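Local coordinates for DNA alpha-glucosyltransferase (Enterobacteria phage T4, PDB 1Y6F), which is a phage glucosyltransferase of the GT-B clan, built from two domains that each carry a parallel beta sheet, at residues 110-115 with 135-140. Sequence-based numbering, arbitrary orientation.
Sequences IRVVVY and RRADVI. With GOL (glycerol), chain F.
D138 reaches back to the start of strand 111-115 and takes the backbone N-H of V112 on its OD1, at 3.1 Å. Followed outward, the side chain first lays CB against CG of R111 (3.8 Å) and close to the carbonyl oxygen of V112; its own CG then faces O3 and C3 of a bound glycerol. With that CG turned beside its own backbone N (chi1 -67°), OD1 meets the V112 N-H on its anti side, 26° out of the carboxylate plane, while OD2 comes nearest to glycerol C3. The backbone N of D138 returns to V112 O at 2.8 Å, nearly straight and in the carbonyl plane, so D138 holds V112 by both its N-H and its C=O; V139 N adds a weak bond to the same oxygen. Strands 111-115 and 139-142 run on as adjacent parallel strands of the N-terminal Rossmann-like sheet, joined by a crossover that includes helices 121-124 and 130-136, and V114 N binds V139 O at 2.9 Å. A137 CB packs on CG2 of V114 (3.7 Å). CG2 of V112 lies against NE of R136, whose bent chain crosses the valine at about a right angle and sends NH1 to the carbonyl of I106. O3 of the glycerol, a molecule probably from the crystallisation liquor, accepts a 2.6 Å bond from R111 NE and gives a weak one to D138 OD1.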
loop_
_atom_site.group_PDB
_atom_site.type_symbol
_atom_site.label_atom_id
_atom_site.label_comp_id
_atom_site.label_asym_id
_atom_site.label_seq_id
_atom_site.Cartn_x
_atom_site.Cartn_y
_atom_site.Cartn_z
ATOM N N ILE C 110 -2.366 28.420 6.803
ATOM C CA ILE C 110 -1.912 27.086 6.436
ATOM C C ILE C 110 -3.109 26.217 6.096
ATOM O O ILE C 110 -4.038 26.106 6.889
ATOM C CB ILE C 110 -1.116 26.426 7.593
ATOM C CG1 ILE C 110 0.281 27.052 7.696
ATOM C CG2 ILE C 110 -1.008 24.926 7.368
ATOM C CD1 ILE C 110 1.094 26.537 8.892
ATOM N N ARG C 111 -3.102 25.608 4.916
ATOM C CA ARG C 111 -4.222 24.758 4.553
ATOM C C ARG C 111 -3.974 23.318 4.985
ATOM O O ARG C 111 -3.077 22.658 4.476
ATOM C CB ARG C 111 -4.485 24.831 3.053
ATOM C CG ARG C 111 -5.619 23.919 2.605
ATOM C CD ARG C 111 -6.138 24.311 1.248
ATOM N NE ARG C 111 -6.930 25.535 1.322
ATOM C CZ ARG C 111 -7.384 26.188 0.262
ATOM N NH1 ARG C 111 -7.125 25.732 -0.959
ATOM N NH2 ARG C 111 -8.089 27.300 0.419
ATOM N N VAL C 112 -4.781 22.841 5.927
ATOM C CA VAL C 112 -4.639 21.487 6.458
ATOM C C VAL C 112 -5.342 20.427 5.639
ATOM O O VAL C 112 -6.559 20.445 5.510
ATOM C CB VAL C 112 -5.165 21.409 7.896
ATOM C CG1 VAL C 112 -5.022 19.989 8.432
ATOM C CG2 VAL C 112 -4.403 22.405 8.770
ATOM N N VAL C 113 -4.561 19.493 5.107
ATOM C CA VAL C 113 -5.085 18.416 4.290
ATOM C C VAL C 113 -4.994 17.101 5.043
ATOM O O VAL C 113 -3.945 16.768 5.590
ATOM C CB VAL C 113 -4.290 18.286 2.985
ATOM C CG1 VAL C 113 -4.792 17.098 2.172
ATOM C CG2 VAL C 113 -4.403 19.567 2.191
ATOM N N VAL C 114 -6.094 16.352 5.062
ATOM C CA VAL C 114 -6.125 15.073 5.757
ATOM C C VAL C 114 -6.496 13.886 4.883
ATOM O O VAL C 114 -7.541 13.883 4.232
ATOM C CB VAL C 114 -7.102 15.100 6.907
ATOM C CG1 VAL C 114 -7.423 13.678 7.336
ATOM C CG2 VAL C 114 -6.507 15.881 8.056
ATOM N N TYR C 115 -5.637 12.872 4.888
ATOM C CA TYR C 115 -5.866 11.666 4.113
ATOM C C TYR C 115 -6.153 10.557 5.102
ATOM O O TYR C 115 -5.451 10.417 6.110
ATOM C CB TYR C 115 -4.624 11.281 3.298
ATOM C CG TYR C 115 -4.395 12.078 2.036
ATOM C CD1 TYR C 115 -4.807 11.595 0.802
ATOM C CD2 TYR C 115 -3.723 13.292 2.071
ATOM C CE1 TYR C 115 -4.547 12.293 -0.364
ATOM C CE2 TYR C 115 -3.457 14.001 0.903
ATOM C CZ TYR C 115 -3.867 13.495 -0.310
ATOM O OH TYR C 115 -3.568 14.184 -1.473
ATOM N N ARG C 135 -12.058 17.686 11.865
ATOM C CA ARG C 135 -12.732 18.983 11.996
ATOM C C ARG C 135 -11.807 20.156 11.652
ATOM O O ARG C 135 -12.263 21.183 11.150
ATOM C CB ARG C 135 -13.290 19.178 13.419
ATOM C CG ARG C 135 -14.521 18.321 13.757
ATOM C CD ARG C 135 -15.162 18.721 15.109
ATOM N NE ARG C 135 -16.109 17.716 15.604
ATOM C CZ ARG C 135 -17.277 17.424 15.031
ATOM N NH1 ARG C 135 -17.669 18.066 13.935
ATOM N NH2 ARG C 135 -18.046 16.463 15.537
ATOM N N ARG C 136 -10.512 20.005 11.924
ATOM C CA ARG C 136 -9.534 21.055 11.632
ATOM C C ARG C 136 -9.132 21.092 10.149
ATOM O O ARG C 136 -8.618 22.092 9.659
ATOM C CB ARG C 136 -8.281 20.847 12.486
ATOM C CG ARG C 136 -7.083 21.690 12.066
ATOM C CD ARG C 136 -7.291 23.166 12.403
ATOM N NE ARG C 136 -6.752 24.041 11.361
ATOM C CZ ARG C 136 -5.992 25.102 11.601
ATOM N NH1 ARG C 136 -5.674 25.424 12.851
ATOM N NH2 ARG C 136 -5.546 25.839 10.593
ATOM N N ALA C 137 -9.370 19.996 9.442
ATOM C CA ALA C 137 -9.018 19.905 8.033
ATOM C C ALA C 137 -9.833 20.806 7.101
ATOM O O ALA C 137 -11.032 21.029 7.304
ATOM C CB ALA C 137 -9.133 18.457 7.570
ATOM N N ASP C 138 -9.165 21.302 6.066
ATOM C CA ASP C 138 -9.785 22.157 5.065
ATOM C C ASP C 138 -10.104 21.267 3.879
ATOM O O ASP C 138 -10.894 21.627 3.010
ATOM C CB ASP C 138 -8.821 23.275 4.643
ATOM C CG ASP C 138 -8.542 24.270 5.767
ATOM O OD1 ASP C 138 -7.344 24.560 6.023
ATOM O OD2 ASP C 138 -9.519 24.760 6.393
ATOM N N VAL C 139 -9.472 20.097 3.851
ATOM C CA VAL C 139 -9.675 19.113 2.793
ATOM C C VAL C 139 -9.520 17.711 3.376
ATOM O O VAL C 139 -8.638 17.474 4.204
ATOM C CB VAL C 139 -8.658 19.288 1.631
ATOM C CG1 VAL C 139 -8.797 18.134 0.620
ATOM C CG2 VAL C 139 -8.913 20.605 0.920
ATOM N N ILE C 140 -10.379 16.790 2.940
ATOM C CA ILE C 140 -10.348 15.412 3.423
ATOM C C ILE C 140 -10.458 14.435 2.256
ATOM O O ILE C 140 -11.185 14.682 1.292
ATOM C CB ILE C 140 -11.524 15.126 4.387
ATOM C CG1 ILE C 140 -11.581 16.185 5.486
ATOM C CG2 ILE C 140 -11.352 13.757 5.026
ATOM C CD1 ILE C 140 -12.880 16.166 6.261
HETATM C C1 GOL F . -9.686 29.248 4.776
HETATM O O1 GOL F . -10.660 28.963 6.004
HETATM C C2 GOL F . -9.320 28.390 3.874
HETATM O O2 GOL F . -10.376 27.653 3.484
HETATM C C3 GOL F . -8.390 27.625 4.379
HETATM O O3 GOL F . -7.311 26.798 3.556
#